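Local coordinates for DNA mismatch repair protein MUTS (Thermus aquaticus, PDB 1EWQ) that takes part in the repair of DNA mismatches, binding mismatched DNA and hydrolysing ATP weakly, at residues S125-E130 with L332-T337; V275-R280 with R286-W291; R338-R343 with A516-A521. All coordinates share one frame; numbering follows the deposited sequence.

Contact 1: S125-E130 with L332-T337; sequences SLLPRE and LERLAT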
loop_
_atom_site.group_PDB
_atom_site.type_symbol
_atom_site.label_atom_id
_atom_site.label_comp_id
_atom_site.label_asym_id
_atom_site.label_seq_id
_atom_site.Cartn_x
_atom_site.Cartn_y
_atom_site.Cartn_z
ATOM N N SER C 125 -7.748 5.982 19.940
ATOM C CA SER C 125 -7.920 5.139 18.750
ATOM C C SER C 125 -7.145 5.566 17.505
ATOM O O SER C 125 -7.110 4.824 16.521
ATOM C CB SER C 125 -9.401 5.049 18.371
ATOM O OG SER C 125 -9.810 6.189 17.631
ATOM N N LEU C 126 -6.543 6.754 17.533
ATOM C CA LEU C 126 -5.785 7.239 16.381
ATOM C C LEU C 126 -4.285 7.236 16.681
ATOM O O LEU C 126 -3.473 7.637 15.851
ATOM C CB LEU C 126 -6.220 8.665 16.027
ATOM C CG LEU C 126 -7.726 8.933 16.029
ATOM C CD1 LEU C 126 -8.006 10.377 15.626
ATOM C CD2 LEU C 126 -8.406 7.965 15.077
ATOM N N LEU C 127 -3.930 6.780 17.875
ATOM C CA LEU C 127 -2.543 6.743 18.305
ATOM C C LEU C 127 -1.947 5.348 18.369
ATOM O O LEU C 127 -2.655 4.367 18.591
ATOM C CB LEU C 127 -2.419 7.361 19.696
ATOM C CG LEU C 127 -2.519 8.880 19.807
ATOM C CD1 LEU C 127 -2.791 9.268 21.261
ATOM C CD2 LEU C 127 -1.230 9.505 19.280
ATOM N N PRO C 128 -0.624 5.247 18.173
ATOM C CA PRO C 128 0.062 3.956 18.233
ATOM C C PRO C 128 0.432 3.790 19.707
ATOM O O PRO C 128 0.286 4.734 20.483
ATOM C CB PRO C 128 1.279 4.179 17.346
ATOM C CG PRO C 128 1.641 5.596 17.651
ATOM C CD PRO C 128 0.281 6.305 17.685
ATOM N N ARG C 129 0.884 2.609 20.112
ATOM C CA ARG C 129 1.272 2.414 21.510
ATOM C C ARG C 129 2.504 3.268 21.784
ATOM O O ARG C 129 2.647 3.853 22.850
ATOM C CB ARG C 129 1.613 0.942 21.778
ATOM C CG ARG C 129 0.662 0.216 22.718
ATOM C CD ARG C 129 1.067 -1.249 22.890
ATOM N NE ARG C 129 0.064 -2.000 23.648
ATOM C CZ ARG C 129 0.060 -2.135 24.973
ATOM N NH1 ARG C 129 1.013 -1.575 25.701
ATOM N NH2 ARG C 129 -0.903 -2.822 25.574
ATOM N N GLU C 130 3.380 3.327 20.790
ATOM C CA GLU C 130 4.629 4.080 20.843
ATOM C C GLU C 130 4.449 5.595 21.011
ATOM O O GLU C 130 3.351 6.126 20.895
ATOM C CB GLU C 130 5.429 3.840 19.556
ATOM C CG GLU C 130 5.869 2.411 19.309
ATOM C CD GLU C 130 4.711 1.451 19.086
ATOM O OE1 GLU C 130 3.702 1.853 18.466
ATOM O OE2 GLU C 130 4.822 0.285 19.520
ATOM N N LEU C 332 -1.961 4.878 32.014
ATOM C CA LEU C 332 -2.257 5.949 32.957
ATOM C C LEU C 332 -1.599 7.295 32.664
ATOM O O LEU C 332 -2.052 8.338 33.155
ATOM C CB LEU C 332 -1.914 5.494 34.376
ATOM C CG LEU C 332 -2.992 4.647 35.071
ATOM C CD1 LEU C 332 -3.471 3.543 34.144
ATOM C CD2 LEU C 332 -2.436 4.083 36.370
ATOM N N GLU C 333 -0.535 7.271 31.872
ATOM C CA GLU C 333 0.155 8.492 31.504
ATOM C C GLU C 333 -0.692 9.269 30.485
ATOM O O GLU C 333 -0.906 10.478 30.638
ATOM C CB GLU C 333 1.539 8.160 30.939
ATOM C CG GLU C 333 2.257 9.340 30.309
ATOM C CD GLU C 333 3.714 9.034 29.987
ATOM O OE1 GLU C 333 4.009 7.905 29.532
ATOM O OE2 GLU C 333 4.558 9.930 30.178
ATOM N N ARG C 334 -1.183 8.583 29.455
ATOM C CA ARG C 334 -2.023 9.247 28.456
ATOM C C ARG C 334 -3.405 9.570 29.033
ATOM O O ARG C 334 -4.071 10.509 28.605
ATOM C CB ARG C 334 -2.163 8.372 27.205
ATOM C CG ARG C 334 -1.013 8.562 26.248
ATOM C CD ARG C 334 -1.115 7.686 25.018
ATOM N NE ARG C 334 0.008 7.940 24.117
ATOM C CZ ARG C 334 0.370 7.141 23.122
ATOM N NH1 ARG C 334 -0.294 6.019 22.894
ATOM N NH2 ARG C 334 1.388 7.474 22.347
ATOM N N LEU C 335 -3.816 8.787 30.022
ATOM C CA LEU C 335 -5.100 8.979 30.685
ATOM C C LEU C 335 -5.004 10.258 31.538
ATOM O O LEU C 335 -5.936 11.067 31.592
ATOM C CB LEU C 335 -5.400 7.754 31.556
ATOM C CG LEU C 335 -6.850 7.418 31.905
ATOM C CD1 LEU C 335 -7.453 8.494 32.810
ATOM C CD2 LEU C 335 -7.641 7.289 30.610
ATOM N N ALA C 336 -3.861 10.445 32.188
ATOM C CA ALA C 336 -3.637 11.629 33.007
ATOM C C ALA C 336 -3.716 12.896 32.148
ATOM O O ALA C 336 -4.349 13.885 32.538
ATOM C CB ALA C 336 -2.271 11.540 33.680
ATOM N N THR C 337 -3.078 12.843 30.977
ATOM C CA THR C 337 -3.047 13.957 30.030
ATOM C C THR C 337 -4.448 14.326 29.547
ATOM O O THR C 337 -4.793 15.510 29.466
ATOM C CB THR C 337 -2.169 13.628 28.790
ATOM O OG1 THR C 337 -0.839 13.293 29.213
ATOM C CG2 THR C 337 -2.104 14.824 27.844
#

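Contact 2: V275-R280 with R286-W291; sequences VLDETR and RLLQSW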
loop_
_atom_site.group_PDB
_atom_site.type_symbol
_atom_site.label_atom_id
_atom_site.label_comp_id
_atom_site.label_asym_id
_atom_site.label_seq_id
_atom_site.Cartn_x
_atom_site.Cartn_y
_atom_site.Cartn_z
ATOM N N VAL C 275 11.561 -8.435 18.865
ATOM C CA VAL C 275 12.040 -9.619 19.575
ATOM C C VAL C 275 12.224 -9.333 21.058
ATOM O O VAL C 275 11.837 -10.123 21.909
ATOM C CB VAL C 275 13.403 -10.098 19.018
ATOM C CG1 VAL C 275 14.010 -11.153 19.945
ATOM C CG2 VAL C 275 13.228 -10.666 17.632
ATOM N N LEU C 276 12.815 -8.185 21.354
ATOM C CA LEU C 276 13.102 -7.781 22.721
ATOM C C LEU C 276 11.868 -7.432 23.533
ATOM O O LEU C 276 11.789 -7.737 24.727
ATOM C CB LEU C 276 14.020 -6.558 22.708
ATOM C CG LEU C 276 15.274 -6.520 23.580
ATOM C CD1 LEU C 276 15.585 -5.061 23.932
ATOM C CD2 LEU C 276 15.082 -7.341 24.840
ATOM N N ASP C 277 10.904 -6.794 22.880
ATOM C CA ASP C 277 9.712 -6.321 23.554
ATOM C C ASP C 277 8.585 -7.284 23.922
ATOM O O ASP C 277 7.829 -7.743 23.068
ATOM C CB ASP C 277 9.130 -5.157 22.754
ATOM C CG ASP C 277 7.957 -4.516 23.447
ATOM O OD1 ASP C 277 8.079 -4.242 24.652
ATOM O OD2 ASP C 277 6.924 -4.283 22.788
ATOM N N GLU C 278 8.470 -7.564 25.214
ATOM C CA GLU C 278 7.415 -8.426 25.738
ATOM C C GLU C 278 6.729 -7.614 26.831
ATOM O O GLU C 278 6.156 -8.156 27.787
ATOM C CB GLU C 278 7.999 -9.705 26.331
ATOM C CG GLU C 278 8.874 -10.469 25.372
ATOM C CD GLU C 278 9.001 -11.933 25.748
ATOM O OE1 GLU C 278 8.705 -12.275 26.919
ATOM O OE2 GLU C 278 9.400 -12.741 24.875
ATOM N N THR C 279 6.813 -6.297 26.672
ATOM C CA THR C 279 6.226 -5.359 27.608
ATOM C C THR C 279 4.705 -5.530 27.689
ATOM O O THR C 279 4.062 -5.880 26.715
ATOM C CB THR C 279 6.581 -3.913 27.191
ATOM O OG1 THR C 279 6.190 -3.009 28.223
ATOM C CG2 THR C 279 5.872 -3.530 25.918
ATOM N N ARG C 280 4.139 -5.287 28.862
ATOM C CA ARG C 280 2.699 -5.438 29.049
ATOM C C ARG C 280 1.889 -4.144 28.915
ATOM O O ARG C 280 0.713 -4.187 28.570
ATOM C CB ARG C 280 2.431 -6.098 30.404
ATOM C CG ARG C 280 2.750 -7.595 30.407
ATOM C CD ARG C 280 1.835 -8.305 29.419
ATOM N NE ARG C 280 2.248 -9.663 29.074
ATOM C CZ ARG C 280 1.898 -10.755 29.748
ATOM N NH1 ARG C 280 1.122 -10.663 30.826
ATOM N NH2 ARG C 280 2.311 -11.944 29.330
ATOM N N ARG C 286 7.010 2.187 25.549
ATOM C CA ARG C 286 7.615 3.482 25.245
ATOM C C ARG C 286 8.938 3.676 25.995
ATOM O O ARG C 286 9.917 4.160 25.421
ATOM C CB ARG C 286 6.649 4.629 25.575
ATOM C CG ARG C 286 5.452 4.768 24.589
ATOM C CD ARG C 286 4.762 6.143 24.727
ATOM N NE ARG C 286 4.182 6.343 26.054
ATOM C CZ ARG C 286 2.952 5.965 26.388
ATOM N NH1 ARG C 286 2.168 5.379 25.489
ATOM N NH2 ARG C 286 2.519 6.133 27.629
ATOM N N LEU C 287 8.973 3.301 27.269
ATOM C CA LEU C 287 10.196 3.428 28.044
ATOM C C LEU C 287 11.292 2.545 27.437
ATOM O O LEU C 287 12.438 2.979 27.297
ATOM C CB LEU C 287 9.968 3.007 29.493
ATOM C CG LEU C 287 11.211 3.140 30.382
ATOM C CD1 LEU C 287 11.508 4.635 30.582
ATOM C CD2 LEU C 287 10.971 2.450 31.735
ATOM N N LEU C 288 10.943 1.310 27.070
ATOM C CA LEU C 288 11.931 0.415 26.483
ATOM C C LEU C 288 12.449 1.004 25.176
ATOM O O LEU C 288 13.634 0.951 24.892
ATOM C CB LEU C 288 11.335 -0.980 26.232
ATOM C CG LEU C 288 12.292 -2.000 25.597
ATOM C CD1 LEU C 288 13.640 -1.974 26.316
ATOM C CD2 LEU C 288 11.674 -3.399 25.644
ATOM N N GLN C 289 11.557 1.576 24.382
ATOM C CA GLN C 289 11.982 2.155 23.123
ATOM C C GLN C 289 12.907 3.340 23.384
ATOM O O GLN C 289 13.875 3.559 22.658
ATOM C CB GLN C 289 10.776 2.596 22.292
ATOM C CG GLN C 289 11.190 3.184 20.957
ATOM C CD GLN C 289 10.067 3.200 19.940
ATOM O OE1 GLN C 289 8.956 3.630 20.234
ATOM N NE2 GLN C 289 10.361 2.741 18.726
ATOM N N SER C 290 12.610 4.087 24.439
ATOM C CA SER C 290 13.410 5.248 24.801
ATOM C C SER C 290 14.829 4.831 25.188
ATOM O O SER C 290 15.805 5.520 24.862
ATOM C CB SER C 290 12.753 5.982 25.962
ATOM O OG SER C 290 13.429 7.192 26.228
ATOM N N TRP C 291 14.931 3.694 25.881
ATOM C CA TRP C 291 16.216 3.159 26.319
ATOM C C TRP C 291 17.007 2.678 25.108
ATOM O O TRP C 291 18.208 2.897 25.023
ATOM C CB TRP C 291 16.016 2.005 27.314
ATOM C CG TRP C 291 15.559 2.452 28.693
ATOM C CD1 TRP C 291 15.222 3.721 29.078
ATOM C CD2 TRP C 291 15.397 1.625 29.852
ATOM N NE1 TRP C 291 14.862 3.735 30.406
ATOM C CE2 TRP C 291 14.960 2.462 30.904
ATOM C CE3 TRP C 291 15.583 0.256 30.104
ATOM C CZ2 TRP C 291 14.702 1.975 32.191
ATOM C CZ3 TRP C 291 15.329 -0.231 31.388
ATOM C CH2 TRP C 291 14.892 0.631 32.414
#

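Contact 3: R338-R343 with A516-A521; sequences RLELGR and ALREAA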
loop_
_atom_site.group_PDB
_atom_site.type_symbol
_atom_site.label_atom_id
_atom_site.label_comp_id
_atom_site.label_asym_id
_atom_site.label_seq_id
_atom_site.Cartn_x
_atom_site.Cartn_y
_atom_site.Cartn_z
ATOM N N ARG C 338 -5.254 13.321 29.211
ATOM C CA ARG C 338 -6.610 13.591 28.754
ATOM C C ARG C 338 -7.400 14.212 29.906
ATOM O O ARG C 338 -8.210 15.116 29.697
ATOM C CB ARG C 338 -7.287 12.305 28.260
ATOM C CG ARG C 338 -6.715 11.792 26.940
ATOM C CD ARG C 338 -7.395 10.527 26.444
ATOM N NE ARG C 338 -8.769 10.740 26.000
ATOM C CZ ARG C 338 -9.133 11.453 24.930
ATOM N NH1 ARG C 338 -8.227 12.051 24.161
ATOM N NH2 ARG C 338 -10.423 11.556 24.615
ATOM N N LEU C 339 -7.158 13.728 31.121
ATOM C CA LEU C 339 -7.824 14.270 32.294
ATOM C C LEU C 339 -7.460 15.744 32.452
ATOM O O LEU C 339 -8.339 16.595 32.584
ATOM C CB LEU C 339 -7.415 13.503 33.560
ATOM C CG LEU C 339 -8.165 12.199 33.877
ATOM C CD1 LEU C 339 -7.455 11.429 34.975
ATOM C CD2 LEU C 339 -9.602 12.532 34.284
ATOM N N GLU C 340 -6.159 16.036 32.430
ATOM C CA GLU C 340 -5.673 17.405 32.598
ATOM C C GLU C 340 -6.183 18.343 31.510
ATOM O O GLU C 340 -6.400 19.526 31.767
ATOM C CB GLU C 340 -4.132 17.445 32.611
ATOM C CG GLU C 340 -3.481 16.644 33.733
ATOM C CD GLU C 340 -1.992 16.415 33.513
ATOM O OE1 GLU C 340 -1.545 16.445 32.348
ATOM O OE2 GLU C 340 -1.268 16.182 34.504
ATOM N N LEU C 341 -6.367 17.818 30.301
ATOM C CA LEU C 341 -6.837 18.616 29.174
ATOM C C LEU C 341 -8.359 18.701 29.059
ATOM O O LEU C 341 -8.872 19.281 28.110
ATOM C CB LEU C 341 -6.264 18.060 27.860
ATOM C CG LEU C 341 -4.766 18.286 27.636
ATOM C CD1 LEU C 341 -4.284 17.554 26.390
ATOM C CD2 LEU C 341 -4.511 19.777 27.520
ATOM N N GLY C 342 -9.075 18.114 30.014
ATOM C CA GLY C 342 -10.527 18.153 29.977
ATOM C C GLY C 342 -11.178 17.349 28.862
ATOM O O GLY C 342 -12.281 17.686 28.415
ATOM N N ARG C 343 -10.507 16.285 28.415
ATOM C CA ARG C 343 -11.023 15.419 27.365
ATOM C C ARG C 343 -11.398 14.016 27.836
ATOM O O ARG C 343 -11.977 13.248 27.068
ATOM C CB ARG C 343 -9.999 15.255 26.255
ATOM C CG ARG C 343 -9.629 16.500 25.527
ATOM C CD ARG C 343 -8.784 16.115 24.342
ATOM N NE ARG C 343 -8.368 17.266 23.554
ATOM C CZ ARG C 343 -8.304 17.249 22.230
ATOM N NH1 ARG C 343 -8.637 16.140 21.581
ATOM N NH2 ARG C 343 -7.905 18.325 21.560
ATOM N N ALA C 516 -0.532 11.968 40.542
ATOM C CA ALA C 516 -0.292 10.665 41.162
ATOM C C ALA C 516 -0.421 9.592 40.082
ATOM O O ALA C 516 0.285 8.586 40.097
ATOM C CB ALA C 516 -1.297 10.407 42.300
ATOM N N LEU C 517 -1.323 9.817 39.136
ATOM C CA LEU C 517 -1.511 8.877 38.046
ATOM C C LEU C 517 -0.231 8.784 37.224
ATOM O O LEU C 517 0.229 7.696 36.935
ATOM C CB LEU C 517 -2.674 9.316 37.160
ATOM C CG LEU C 517 -4.041 8.697 37.461
ATOM C CD1 LEU C 517 -4.345 8.792 38.930
ATOM C CD2 LEU C 517 -5.113 9.409 36.632
ATOM N N ARG C 518 0.339 9.925 36.848
ATOM C CA ARG C 518 1.577 9.927 36.073
ATOM C C ARG C 518 2.673 9.166 36.825
ATOM O O ARG C 518 3.350 8.307 36.267
ATOM C CB ARG C 518 2.048 11.358 35.816
ATOM C CG ARG C 518 1.169 12.150 34.861
ATOM C CD ARG C 518 1.735 13.558 34.595
ATOM N NE ARG C 518 0.973 14.240 33.558
ATOM C CZ ARG C 518 1.093 13.983 32.260
ATOM N NH1 ARG C 518 1.959 13.063 31.829
ATOM N NH2 ARG C 518 0.329 14.631 31.387
ATOM N N GLU C 519 2.829 9.508 38.096
ATOM C CA GLU C 519 3.813 8.901 38.985
ATOM C C GLU C 519 3.656 7.381 39.049
ATOM O O GLU C 519 4.636 6.645 38.934
ATOM C CB GLU C 519 3.659 9.536 40.374
ATOM C CG GLU C 519 4.287 8.793 41.526
ATOM C CD GLU C 519 4.276 9.622 42.807
ATOM O OE1 GLU C 519 3.260 10.320 43.076
ATOM O OE2 GLU C 519 5.286 9.570 43.550
ATOM N N ALA C 520 2.421 6.913 39.228
ATOM C CA ALA C 520 2.159 5.479 39.278
ATOM C C ALA C 520 2.512 4.889 37.911
ATOM O O ALA C 520 2.998 3.762 37.804
ATOM C CB ALA C 520 0.695 5.226 39.593
ATOM N N ALA C 521 2.264 5.666 36.865
ATOM C CA ALA C 521 2.558 5.228 35.510
ATOM C C ALA C 521 4.057 5.086 35.253
ATOM O O ALA C 521 4.476 4.145 34.574
ATOM C CB ALA C 521 1.938 6.197 34.497
#

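Contact 1: S125-E130 with L332-T337
The guanidinium of R334 has L127 over one face, the guanidinium of R286 over the opposite face, and backbone carbonyls of P128 and E130 at its rim. CB and CD1 of L127 lie on the first face, CD1 about 4.1 Å above the plane and displaced toward the rim, so aliphatic carbon covers a flat cation whose N-H groups point outward in its own plane. On the other face R286 NH1 stands 3.5 Å from R334 CZ. The arrangement is an arginine bridging two main-chain carbonyls of a loop: a side chain from helix 332-340, in the helical MutS domain III, grips the loop that runs from strand 110-116 to strand 134-139, hence from one mixed sheet to the next. NH1 of R334 donates to P128 O at 2.8 Å, nearly straight (163°) and lying in the carbonyl plane. NH2 of R334 reaches E130 O at the same length, 2.8 Å, but the bond is more bent (137°), and the donor is tilted from that carbonyl's plane. Arginine suits the place because it can hold two carbonyls two residues apart while its third nitrogen is used elsewhere: NE bonds to S151 OG, which helps to fix the rotation of the group. Beyond CG the R334 chain is extended, carrying the guanidinium to the loop. L127 serves as a purely apolar cover that competes for none of the N-H groups. R286, from helix 282-293, also takes the intervening carbonyl of R129 and pairs with E333. R129 O stands obliquely to the R334 guanidinium, 3.7 Å from R334 NH1.

Contact 2: V275-R280 with R286-W291
L288 meets D277 and L276 through its two methyl groups, one for each neighbour. CD2 of L288 approaches the start of the loop, 4.1 Å from D277 CA and some 3.8 Å from D277 OD1, an oxygen whose modelled place is less sure because it crowds T279. CD1 of L288 turns instead to L276 CD1, at 4.4 Å, a looser apolar touch. The branching of leucine thus lets one residue cover both the last turn of helix 272-276 and the residue that leaves it. With CG opposite the backbone N (chi1 179°), the L288 side chain reaches out from helix 282-293 toward that helix end; F273, from near the start of the same short helix, also packs on L288.

The next shell constrains D277. It is the first residue to leave helical backbone angles, and its CG, likewise opposite the backbone N (chi1 -175°), brings the carboxylate nearer to L288 and back over the chain that follows. OD1 accepts from T279 N at 3.1 Å, with the same doubt about its place, while OD2 forms a salt bridge with R285, one turn before L288. Aspartate suits this position chiefly because its acid can hold that arginine. Farther out, helix 514-540 packs against the loop: L276 packs on L533, E278 pairs with R539, and the backbone N of R280 bonds to D528. On the second helix, L287 CG lies over one face of the W291 ring, which also makes a cation-pi contact with R305. The whole is a short helix-loop-helix connection within the helical MutS domain III, its loop opening in a way consistent with an Asx turn at D277, though OD1 is less surely placed.

Contact 3: R338-R343 with A516-A521
L517 begins the contact, its CD2 methyl set 3.5 Å from L339 CD1. The motif is helix-helix packing within MutS domain III: helix 514-540 is joined to the C-terminal end of helix 332-340 by one apolar pair and, beside it, a two-pronged salt bridge. The two leucine side chains cross at about a right angle and meet through one methyl each. Leucine fits on both helices because the pair is buried: A336 also packs on L517, while R507 and A510 of helix 479-511 touch L339.

R518 comes next and meets E340 from the opposite direction. Its CG is turned away from the carbonyl carbon (chi1 -69°) and the chain then runs extended to NE, which brings the NE-NH2 edge to the carboxylate. NE donates to E340 OE2 at 3.1 Å, on the syn side of that oxygen and almost in the guanidinium plane, but 30° out of the carboxylate plane. NH2 points at E340 OE1 at 2.8 Å, though that oxygen is less certainly placed. The two flat groups are not coplanar, their planes standing 36° apart. R518 is buried, and its NH1 is also satisfied, by T152 O; NH2 has a further weak bond to T337 OG1. A leucine in place of R518 would probably leave the E340 carboxylate without its charged mate and T152 O without this donor. Farther along, A521 CB packs against L332, where a small residue lets the helices lie close.

Just past E340 the first helix ends in a Schellman motif. Without a CB, G342 takes positive phi without strain against its own backbone: its N bonds to L339 O at 3.1 Å, and R343 N reaches R338 O at 2.9 Å.

Overall arrangement
Along the chain, 125-130 comes first, in the loop between two mixed sheets, and contact 1 closes a long loop when helix 332-340 reaches it. Contact 2 is nested inside that loop, as a tight local closure between helices 272-276 and 282-293. Only after contact 1 has closed does contact 3 open, at the other end of helix 332-340, to close at helix 514-540. That shared helix is therefore the hub, facing the inter-sheet loop on one side and helix 514-540 on another. R286 ties contact 2 to contact 1, and T337 with R518 links contacts 1 and 3; contacts 2 and 3 do not touch, their nearest atoms being about 7 Å apart.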